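Local coordinates for DnaJ homolog dnj-2 (Caenorhabditis elegans, PDB 2QSA), which probably serves as an Hsp40-type co-chaperone, its N-terminal J domain, the part crystallised here, engaging an Hsp70 partner to stimulate ATP hydrolysis, at residues E9-L14 / T79-Y84; D19-N24 / T67-L72; A39-H44 / E60-I65. All coordinates share one frame; numbering follows the deposited sequence. Where two conformers were deposited one is given.

Contact 1. Residues E9-L14 / T79-Y84; sequences ELYCGL and TNYDYY
Tyr11 and Tyr81 mark the closest approach of the two backbones, their CA atoms 7.7 Å apart, where the loop 9-14, folded into a type II' beta turn from Leu10 to Gly13, meets one flank of helix 75-86. The turn is closed by Gly13 N bonding to Leu10 O. Tyr11 carries most of the contact. Its ring receives the edge of Tyr81 in a T-shaped pair, with planes 66° apart and Tyr81 CD1 3.3 Å from Tyr11 CG. Tyr81 gets there because its CG stands anti to the backbone N (chi1 -169°), which sends the ring off the helix and past Tyr11 in the opposite direction. The Tyr84 ring meets Tyr11 more obliquely, at 43° between planes. Tyr84 CD2 lies 3.7 Å from Tyr11 CD2, and Leu10 CD1 rests 3.8 Å from Tyr84 CE1. At its far end the Tyr11 side chain crosses that of Asn80 at about a right angle, its OH 3.4 Å from Asn80 CB.

The phenol groups are tied back through water. One water receives from Asn80 ND2 and also bonds to Tyr11 OH. A second joins Tyr84 OH to the turn carbonyls Leu10 O and Gly13 O. The third lies 2.6 Å from Tyr81 OH and accepts a weak bond from Cys12 N. Tyr98, from helix 91-101, adds a further edge-to-face pair with Tyr11, and the Cys12-Cys17 disulfide ties the turn to helix 17-20. The three rings thus meet as an aromatic cluster without direct polar bonds across the segments, while the hydroxyls bond to water and, for Tyr81 and Tyr84, to the backbone N atoms of Cys17 and Ala7.

Contact 2. Residues D19-N24 / T67-L72; sequences DVLEVN and TAYETL
Val20 and Leu21 lean on Ala68 where the short helix 17-20 of the J domain meets the long helix 52-73, in the buried core of this all-helical fold. The backbones come closest at Val20 and Ala68, and the small alanine lets the first segment settle near the helix surface.

Across the contact the interactions are apolar. Val20 CG1 and Leu21 CG both come down on Ala68 CB, at 3.8 Å and 3.7 Å. Val20 turns CG1 anti to its backbone N, the setting that brings this branch over the alanine methyl. Leu21 holds CD1 anti to its CA (chi2 179°), which carries CD1 onward along helix 52-73 until it lies 3.8 Å from Tyr69 N and also approaches Tyr69 CB. Farther on the packing is looser: Leu72 CD1 meets both Leu21 CD1 and Val23 CG2, each at 4.4 Å. Helix 30-43 adds to this group, with Leu33 on Leu21 and Tyr69, Ala36 on Val23, and the ring of Tyr37 stacked on that of Tyr69.

The polar bonds here are made along each chain, not between the two. Helix 17-20 ends in a Schellman motif, with positive phi at Glu22 and two bonds back into the last turn, one of them from Glu22 N to Asp19 O at 3.0 Å. The reversal sends the chain off so that Val23 again faces helix 52-73, two residues beyond Leu21. In that helix, threonine side chains bond back by one turn, Thr67 OG1 to Arg63 O and Thr71 OG1 to Thr67 O. Thr67 O accepts both Thr71 N and Thr71 OG1, from opposite faces of its carbonyl plane, and the hydroxyl, 2.8 Å away at OG1, stands 37° out of that plane instead of on a lone pair.

Contact 3. Residues A39-H44 / E60-I65; sequences ALARKH and ERFRVI
His44, whose ring lies against Arg61, is fixed at the end of helix 30-43 by its backbone N, which donates to Leu40 O at 2.9 Å and more weakly to Ala41 O. This last helical turn faces helix 52-73 in nearly antiparallel fashion: the axes of the short segments are inclined at 168° and approach to 9.4 Å.

The imidazole is sandwiched between aliphatic chains. Arg61 CG makes a CH-pi contact over one face, 3.8 Å from the ring centroid and only 12° off the normal, and Lys43 CG lies over the opposite face. Arg61 reaches this place with CG anti to its backbone N, then bends at chi2 and runs alongside the histidine, its guanidinium plane perpendicular to the ring; NH1 forms a salt bridge with Glu15. Phe62 turns its ring edge to the end of helix 30-43. Its CE1 lies 3.3 Å from Ala41 O and 3.6 Å from Ala41 CB, and the carbonyl of His44 also sits near the ring plane. Deeper in, Ile65 CG2 packs 4.1 Å from Leu40 CB.

Such a pair belongs to the antiparallel helical hairpin of J domains, and the segment 39-44 leads directly into the His-Pro-Asp signature of the connecting loop, through which J proteins generally act on Hsp70.

Overall arrangement
Helix 52-73 links the three sites. Contacts 2 and 3 use successive parts of it, their centres about 11 Å apart, and Leu40 CD1 of contact 3 packs 3.5 Å from Leu21 CA of contact 2. Contact 1 lies about 11 Å from contact 2, centre to centre. There, Thr71 CG2 fits 3.5 Å from Tyr11 CD1 and also meets the Tyr81 ring, so one threonine of contact 2 packs against two rings of contact 1. Contacts 1 and 3 have centres about 18 Å apart. The His-Pro-Asp loop, probably the site that faces Hsp70, follows directly on contact 3 in the chain, whereas the tyrosine cluster lies on the opposite side of the chain's centre.

Contact 1. Residues E9-L14 / T79-Y84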
loop_
_atom_site.group_PDB
_atom_site.type_symbol
_atom_site.label_atom_id
_atom_site.label_comp_id
_atom_site.label_asym_id
_atom_site.label_seq_id
_atom_site.Cartn_x
_atom_site.Cartn_y
_atom_site.Cartn_z
ATOM N N GLU A 9 7.824 7.345 -5.273
ATOM C CA GLU A 9 6.857 8.318 -4.774
ATOM C C GLU A 9 5.397 7.880 -4.942
ATOM O O GLU A 9 4.501 8.520 -4.405
ATOM C CB GLU A 9 7.083 9.705 -5.375
ATOM C CG GLU A 9 7.006 9.745 -6.885
ATOM C CD GLU A 9 8.353 9.554 -7.554
ATOM O OE1 GLU A 9 9.147 8.695 -7.110
ATOM O OE2 GLU A 9 8.618 10.267 -8.538
ATOM N N LEU A 10 5.141 6.800 -5.682
ATOM C CA LEU A 10 3.730 6.391 -5.896
ATOM C C LEU A 10 3.334 5.208 -5.007
ATOM O O LEU A 10 4.122 4.292 -4.794
ATOM C CB LEU A 10 3.466 6.013 -7.366
ATOM C CG LEU A 10 3.835 7.032 -8.457
ATOM C CD1 LEU A 10 3.565 6.439 -9.834
ATOM C CD2 LEU A 10 3.076 8.307 -8.274
ATOM N N TYR A 11 2.091 5.239 -4.515
ATOM C CA TYR A 11 1.521 4.070 -3.827
ATOM C C TYR A 11 2.453 3.573 -2.708
ATOM O O TYR A 11 2.873 4.388 -1.864
ATOM C CB TYR A 11 1.224 2.981 -4.877
ATOM C CG TYR A 11 0.221 3.466 -5.916
ATOM C CD1 TYR A 11 -1.104 3.744 -5.535
ATOM C CD2 TYR A 11 0.585 3.656 -7.265
ATOM C CE1 TYR A 11 -2.059 4.176 -6.469
ATOM C CE2 TYR A 11 -0.368 4.103 -8.205
ATOM C CZ TYR A 11 -1.669 4.335 -7.806
ATOM O OH TYR A 11 -2.591 4.762 -8.729
ATOM N N CYS A 12 2.746 2.263 -2.677
ATOM C CA CYS A 12 3.611 1.707 -1.609
ATOM C C CYS A 12 5.108 1.757 -1.977
ATOM O O CYS A 12 5.913 1.007 -1.392
ATOM C CB CYS A 12 3.202 0.258 -1.265
ATOM S SG CYS A 12 1.477 0.222 -0.664
ATOM N N GLY A 13 5.461 2.640 -2.907
ATOM C CA GLY A 13 6.860 2.885 -3.249
ATOM C C GLY A 13 7.485 1.688 -3.928
ATOM O O GLY A 13 6.914 1.180 -4.918
ATOM N N LEU A 14 8.623 1.202 -3.391
ATOM C CA LEU A 14 9.282 0.043 -4.010
ATOM C C LEU A 14 8.802 -1.331 -3.478
ATOM O O LEU A 14 9.361 -2.384 -3.832
ATOM C CB LEU A 14 10.806 0.223 -3.981
ATOM C CG LEU A 14 11.219 1.480 -4.773
ATOM C CD1 LEU A 14 12.779 1.525 -4.767
ATOM C CD2 LEU A 14 10.679 1.474 -6.211
ATOM N N THR A 79 -8.249 0.178 -9.098
ATOM C CA THR A 79 -8.263 0.027 -10.566
ATOM C C THR A 79 -7.026 0.751 -11.151
ATOM O O THR A 79 -6.296 0.198 -11.985
ATOM C CB THR A 79 -9.585 0.603 -11.125
ATOM O OG1 THR A 79 -10.671 -0.219 -10.676
ATOM C CG2 THR A 79 -9.539 0.638 -12.660
ATOM N N ASN A 80 -6.751 1.961 -10.647
ATOM C CA ASN A 80 -5.548 2.712 -11.061
ATOM C C ASN A 80 -4.262 1.949 -10.717
ATOM O O ASN A 80 -3.322 1.859 -11.529
ATOM C CB ASN A 80 -5.510 4.080 -10.368
ATOM C CG ASN A 80 -6.565 5.055 -10.942
ATOM O OD1 ASN A 80 -7.143 4.787 -11.976
ATOM N ND2 ASN A 80 -6.796 6.167 -10.267
ATOM N N TYR A 81 -4.238 1.390 -9.512
ATOM C CA TYR A 81 -3.058 0.647 -9.046
ATOM C C TYR A 81 -2.759 -0.576 -9.912
ATOM O O TYR A 81 -1.604 -0.776 -10.383
ATOM C CB TYR A 81 -3.264 0.189 -7.594
ATOM C CG TYR A 81 -1.940 -0.337 -7.017
ATOM C CD1 TYR A 81 -0.791 0.490 -6.980
ATOM C CD2 TYR A 81 -1.824 -1.661 -6.535
ATOM C CE1 TYR A 81 0.427 0.039 -6.494
ATOM C CE2 TYR A 81 -0.610 -2.140 -6.051
ATOM C CZ TYR A 81 0.519 -1.302 -6.011
ATOM O OH TYR A 81 1.702 -1.733 -5.510
ATOM N N ASP A 82 -3.810 -1.354 -10.171
ATOM C CA ASP A 82 -3.665 -2.522 -11.027
ATOM C C ASP A 82 -3.180 -2.152 -12.446
ATOM O O ASP A 82 -2.343 -2.852 -13.039
ATOM C CB ASP A 82 -4.994 -3.275 -11.067
ATOM C CG ASP A 82 -5.295 -3.994 -9.762
ATOM O OD1 ASP A 82 -4.388 -4.175 -8.911
ATOM O OD2 ASP A 82 -6.480 -4.382 -9.566
ATOM N N TYR A 83 -3.689 -1.051 -12.977
ATOM C CA TYR A 83 -3.246 -0.557 -14.283
ATOM C C TYR A 83 -1.738 -0.199 -14.258
ATOM O O TYR A 83 -0.965 -0.577 -15.142
ATOM C CB TYR A 83 -4.081 0.648 -14.695
ATOM C CG TYR A 83 -3.832 1.005 -16.140
ATOM C CD1 TYR A 83 -4.667 0.525 -17.137
ATOM C CD2 TYR A 83 -2.751 1.783 -16.489
ATOM C CE1 TYR A 83 -4.436 0.847 -18.459
ATOM C CE2 TYR A 83 -2.502 2.134 -17.807
ATOM C CZ TYR A 83 -3.346 1.640 -18.793
ATOM O OH TYR A 83 -3.114 1.973 -20.112
ATOM N N TYR A 84 -1.340 0.518 -13.219
ATOM C CA TYR A 84 0.086 0.824 -12.983
ATOM C C TYR A 84 0.981 -0.416 -12.895
ATOM O O TYR A 84 2.049 -0.461 -13.510
ATOM C CB TYR A 84 0.128 1.593 -11.667
ATOM C CG TYR A 84 1.467 1.751 -10.989
ATOM C CD1 TYR A 84 2.446 2.611 -11.533
ATOM C CD2 TYR A 84 1.719 1.148 -9.721
ATOM C CE1 TYR A 84 3.679 2.825 -10.864
ATOM C CE2 TYR A 84 2.951 1.351 -9.053
ATOM C CZ TYR A 84 3.903 2.199 -9.593
ATOM O OH TYR A 84 5.067 2.414 -8.907
HETATM O O HOH W 1 4.855 2.070 -6.253
HETATM O O HOH W 2 -4.885 6.159 -7.931
HETATM O O HOH W 3 3.382 0.155 -4.899
#

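Contact 2. Residues D19-N24 / T67-L72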
loop_
_atom_site.group_PDB
_atom_site.type_symbol
_atom_site.label_atom_id
_atom_site.label_comp_id
_atom_site.label_asym_id
_atom_site.label_seq_id
_atom_site.Cartn_x
_atom_site.Cartn_y
_atom_site.Cartn_z
ATOM N N ASP A 19 1.584 -7.163 -1.594
ATOM C CA ASP A 19 2.590 -7.866 -0.765
ATOM C C ASP A 19 2.690 -7.257 0.623
ATOM O O ASP A 19 2.882 -7.976 1.591
ATOM C CB ASP A 19 3.967 -7.801 -1.413
ATOM C CG ASP A 19 4.033 -8.561 -2.743
ATOM O OD1 ASP A 19 3.161 -9.380 -3.012
ATOM O OD2 ASP A 19 5.039 -8.364 -3.471
ATOM N N VAL A 20 2.565 -5.925 0.700
ATOM C CA VAL A 20 2.624 -5.261 2.005
ATOM C C VAL A 20 1.604 -5.831 3.007
ATOM O O VAL A 20 1.909 -6.033 4.184
ATOM C CB VAL A 20 2.416 -3.704 1.872
ATOM C CG1 VAL A 20 2.259 -3.051 3.260
ATOM C CG2 VAL A 20 3.603 -3.077 1.121
ATOM N N LEU A 21 0.396 -6.082 2.509
ATOM C CA LEU A 21 -0.657 -6.661 3.328
ATOM C C LEU A 21 -0.745 -8.187 3.275
ATOM O O LEU A 21 -1.635 -8.770 3.901
ATOM C CB LEU A 21 -1.998 -6.018 2.944
ATOM C CG LEU A 21 -2.057 -4.493 3.203
ATOM C CD1 LEU A 21 -3.450 -3.952 2.756
ATOM C CD2 LEU A 21 -1.843 -4.158 4.681
ATOM N N GLU A 22 0.185 -8.823 2.565
ATOM C CA GLU A 22 0.230 -10.290 2.403
ATOM C C GLU A 22 -1.117 -10.802 1.863
ATOM O O GLU A 22 -1.644 -11.823 2.312
ATOM C CB GLU A 22 0.669 -10.968 3.729
ATOM C CG GLU A 22 2.012 -10.399 4.289
ATOM C CD GLU A 22 2.365 -10.809 5.761
ATOM O OE1 GLU A 22 1.472 -11.116 6.589
ATOM O OE2 GLU A 22 3.573 -10.760 6.100
ATOM N N VAL A 23 -1.698 -10.058 0.927
ATOM C CA VAL A 23 -2.898 -10.503 0.220
ATOM C C VAL A 23 -2.541 -10.809 -1.231
ATOM O O VAL A 23 -1.510 -10.360 -1.738
ATOM C CB VAL A 23 -4.063 -9.491 0.267
ATOM C CG1 VAL A 23 -4.570 -9.327 1.685
ATOM C CG2 VAL A 23 -3.647 -8.191 -0.286
ATOM N N ASN A 24 -3.396 -11.570 -1.890
ATOM C CA ASN A 24 -3.076 -12.064 -3.215
ATOM C C ASN A 24 -3.964 -11.323 -4.215
ATOM O O ASN A 24 -5.184 -11.370 -4.091
ATOM C CB ASN A 24 -3.351 -13.581 -3.217
ATOM C CG ASN A 24 -3.104 -14.232 -4.553
ATOM O OD1 ASN A 24 -2.682 -13.586 -5.516
ATOM N ND2 ASN A 24 -3.338 -15.558 -4.614
ATOM N N THR A 67 -1.075 3.048 3.768
ATOM C CA THR A 67 -1.073 3.374 2.331
ATOM C C THR A 67 -1.553 2.172 1.494
ATOM O O THR A 67 -2.361 2.350 0.572
ATOM C CB THR A 67 0.308 3.789 1.886
ATOM O OG1 THR A 67 0.596 5.047 2.504
ATOM C CG2 THR A 67 0.361 3.990 0.398
ATOM N N ALA A 68 -1.078 0.960 1.845
ATOM C CA ALA A 68 -1.488 -0.234 1.075
ATOM C C ALA A 68 -2.991 -0.411 1.202
ATOM O O ALA A 68 -3.660 -0.731 0.231
ATOM C CB ALA A 68 -0.760 -1.486 1.583
ATOM N N TYR A 69 -3.522 -0.212 2.399
ATOM C CA TYR A 69 -4.974 -0.460 2.572
ATOM C C TYR A 69 -5.779 0.602 1.824
ATOM O O TYR A 69 -6.775 0.262 1.193
ATOM C CB TYR A 69 -5.314 -0.449 4.051
ATOM C CG TYR A 69 -6.738 -0.830 4.365
ATOM C CD1 TYR A 69 -7.302 -2.015 3.863
ATOM C CD2 TYR A 69 -7.507 -0.069 5.250
ATOM C CE1 TYR A 69 -8.612 -2.431 4.186
ATOM C CE2 TYR A 69 -8.841 -0.489 5.595
ATOM C CZ TYR A 69 -9.381 -1.672 5.049
ATOM O OH TYR A 69 -10.666 -2.081 5.378
ATOM N N GLU A 70 -5.351 1.867 1.915
ATOM C CA GLU A 70 -6.045 2.957 1.217
ATOM C C GLU A 70 -6.053 2.750 -0.290
ATOM O O GLU A 70 -7.050 3.030 -0.949
ATOM C CB GLU A 70 -5.433 4.299 1.600
ATOM C CG GLU A 70 -5.683 4.644 3.066
ATOM C CD GLU A 70 -4.798 5.777 3.605
ATOM O OE1 GLU A 70 -4.004 6.340 2.810
ATOM O OE2 GLU A 70 -4.896 6.108 4.829
ATOM N N THR A 71 -4.944 2.241 -0.827
ATOM C CA THR A 71 -4.824 1.999 -2.264
ATOM C C THR A 71 -5.733 0.860 -2.703
ATOM O O THR A 71 -6.343 0.948 -3.777
ATOM C CB THR A 71 -3.375 1.629 -2.578
ATOM O OG1 THR A 71 -2.543 2.759 -2.197
ATOM C CG2 THR A 71 -3.181 1.264 -4.074
ATOM N N LEU A 72 -5.827 -0.189 -1.881
ATOM C CA LEU A 72 -6.517 -1.392 -2.338
ATOM C C LEU A 72 -7.999 -1.402 -1.960
ATOM O O LEU A 72 -8.785 -2.124 -2.583
ATOM C CB LEU A 72 -5.826 -2.653 -1.843
ATOM C CG LEU A 72 -4.384 -2.815 -2.368
ATOM C CD1 LEU A 72 -3.722 -4.029 -1.684
ATOM C CD2 LEU A 72 -4.429 -2.956 -3.888
#

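Contact 3. Residues A39-H44 / E60-I65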
loop_
_atom_site.group_PDB
_atom_site.type_symbol
_atom_site.label_atom_id
_atom_site.label_comp_id
_atom_site.label_asym_id
_atom_site.label_seq_id
_atom_site.Cartn_x
_atom_site.Cartn_y
_atom_site.Cartn_z
ATOM N N ALA A 39 -4.975 -6.636 11.203
ATOM C CA ALA A 39 -3.958 -7.434 11.902
ATOM C C ALA A 39 -2.597 -6.775 11.812
ATOM O O ALA A 39 -1.881 -6.706 12.818
ATOM C CB ALA A 39 -3.904 -8.855 11.342
ATOM N N LEU A 40 -2.225 -6.319 10.608
ATOM C CA LEU A 40 -0.854 -5.736 10.420
ATOM C C LEU A 40 -0.767 -4.354 11.065
ATOM O O LEU A 40 0.278 -4.010 11.632
ATOM C CB LEU A 40 -0.511 -5.646 8.949
ATOM C CG LEU A 40 -0.167 -7.029 8.392
ATOM C CD1 LEU A 40 -0.145 -7.039 6.820
ATOM C CD2 LEU A 40 1.165 -7.539 9.017
ATOM N N ALA A 41 -1.849 -3.578 10.969
ATOM C CA ALA A 41 -1.934 -2.264 11.675
ATOM C C ALA A 41 -1.765 -2.442 13.181
ATOM O O ALA A 41 -1.001 -1.697 13.808
ATOM C CB ALA A 41 -3.255 -1.547 11.364
ATOM N N ARG A 42 -2.421 -3.460 13.749
ATOM C CA ARG A 42 -2.244 -3.764 15.170
ATOM C C ARG A 42 -0.805 -4.113 15.471
ATOM O O ARG A 42 -0.233 -3.621 16.436
ATOM C CB ARG A 42 -3.136 -4.918 15.614
ATOM C CG ARG A 42 -4.564 -4.511 15.862
ATOM C CD ARG A 42 -5.304 -5.608 16.640
ATOM N NE ARG A 42 -5.519 -6.822 15.840
ATOM C CZ ARG A 42 -6.448 -6.948 14.887
ATOM N NH1 ARG A 42 -7.243 -5.925 14.582
ATOM N NH2 ARG A 42 -6.575 -8.088 14.220
ATOM N N LYS A 43 -0.216 -4.962 14.633
ATOM C CA LYS A 43 1.174 -5.401 14.837
ATOM C C LYS A 43 2.176 -4.240 14.829
ATOM O O LYS A 43 3.147 -4.246 15.586
ATOM C CB LYS A 43 1.546 -6.446 13.770
ATOM C CG LYS A 43 3.007 -6.917 13.841
ATOM C CD LYS A 43 3.342 -7.874 12.684
ATOM C CE LYS A 43 4.794 -8.443 12.838
ATOM N NZ LYS A 43 5.255 -8.911 11.513
ATOM N N HIS A 44 1.961 -3.273 13.937
ATOM C CA HIS A 44 2.941 -2.196 13.745
ATOM C C HIS A 44 2.538 -0.907 14.437
ATOM O O HIS A 44 3.164 0.135 14.216
ATOM C CB HIS A 44 3.204 -1.997 12.258
ATOM C CG HIS A 44 3.884 -3.175 11.640
ATOM N ND1 HIS A 44 5.191 -3.510 11.926
ATOM C CD2 HIS A 44 3.426 -4.130 10.793
ATOM C CE1 HIS A 44 5.509 -4.621 11.281
ATOM N NE2 HIS A 44 4.476 -4.996 10.557
ATOM N N GLU A 60 6.697 4.562 11.121
ATOM C CA GLU A 60 7.258 4.485 9.770
ATOM C C GLU A 60 6.643 3.304 9.029
ATOM O O GLU A 60 6.166 3.442 7.905
ATOM C CB GLU A 60 8.776 4.279 9.824
ATOM C CG GLU A 60 9.612 5.531 9.912
ATOM C CD GLU A 60 11.105 5.225 10.128
ATOM O OE1 GLU A 60 11.658 4.284 9.485
ATOM O OE2 GLU A 60 11.730 5.939 10.943
ATOM N N ARG A 61 6.630 2.138 9.664
ATOM C CA ARG A 61 6.081 0.978 8.943
ATOM C C ARG A 61 4.540 1.070 8.839
ATOM O O ARG A 61 3.921 0.722 7.803
ATOM C CB ARG A 61 6.475 -0.311 9.644
ATOM C CG ARG A 61 6.065 -1.586 8.910
ATOM C CD ARG A 61 6.696 -1.609 7.476
ATOM N NE ARG A 61 6.284 -2.773 6.697
ATOM C CZ ARG A 61 6.398 -2.798 5.362
ATOM N NH1 ARG A 61 6.928 -1.700 4.754
ATOM N NH2 ARG A 61 6.017 -3.846 4.621
ATOM N N PHE A 62 3.937 1.513 9.930
ATOM C CA PHE A 62 2.480 1.679 9.979
ATOM C C PHE A 62 1.982 2.515 8.790
ATOM O O PHE A 62 0.929 2.189 8.175
ATOM C CB PHE A 62 2.072 2.335 11.304
ATOM C CG PHE A 62 0.570 2.322 11.547
ATOM C CD1 PHE A 62 0.009 1.361 12.362
ATOM C CD2 PHE A 62 -0.268 3.247 10.924
ATOM C CE1 PHE A 62 -1.409 1.339 12.617
ATOM C CE2 PHE A 62 -1.674 3.247 11.146
ATOM C CZ PHE A 62 -2.234 2.282 12.007
ATOM N N ARG A 63 2.723 3.588 8.465
ATOM C CA ARG A 63 2.382 4.418 7.307
ATOM C C ARG A 63 2.281 3.619 6.013
ATOM O O ARG A 63 1.389 3.852 5.206
ATOM C CB ARG A 63 3.385 5.579 7.147
ATOM C CG ARG A 63 3.128 6.712 8.155
ATOM C CD ARG A 63 3.914 7.977 7.771
ATOM N NE ARG A 63 5.359 7.869 8.038
ATOM C CZ ARG A 63 5.933 8.148 9.215
ATOM N NH1 ARG A 63 5.193 8.517 10.250
ATOM N NH2 ARG A 63 7.249 8.019 9.371
ATOM N N VAL A 64 3.207 2.689 5.812
ATOM C CA VAL A 64 3.125 1.860 4.590
ATOM C C VAL A 64 1.886 0.949 4.602
ATOM O O VAL A 64 1.217 0.772 3.558
ATOM C CB VAL A 64 4.425 1.056 4.385
ATOM C CG1 VAL A 64 4.382 0.372 3.007
ATOM C CG2 VAL A 64 5.647 2.037 4.506
ATOM N N ILE A 65 1.641 0.294 5.749
ATOM C CA ILE A 65 0.474 -0.563 5.923
ATOM C C ILE A 65 -0.800 0.228 5.565
ATOM O O ILE A 65 -1.638 -0.250 4.797
ATOM C CB ILE A 65 0.418 -1.131 7.356
ATOM C CG1 ILE A 65 1.592 -2.119 7.527
ATOM C CG2 ILE A 65 -0.925 -1.780 7.616
ATOM C CD1 ILE A 65 2.158 -2.155 8.946
#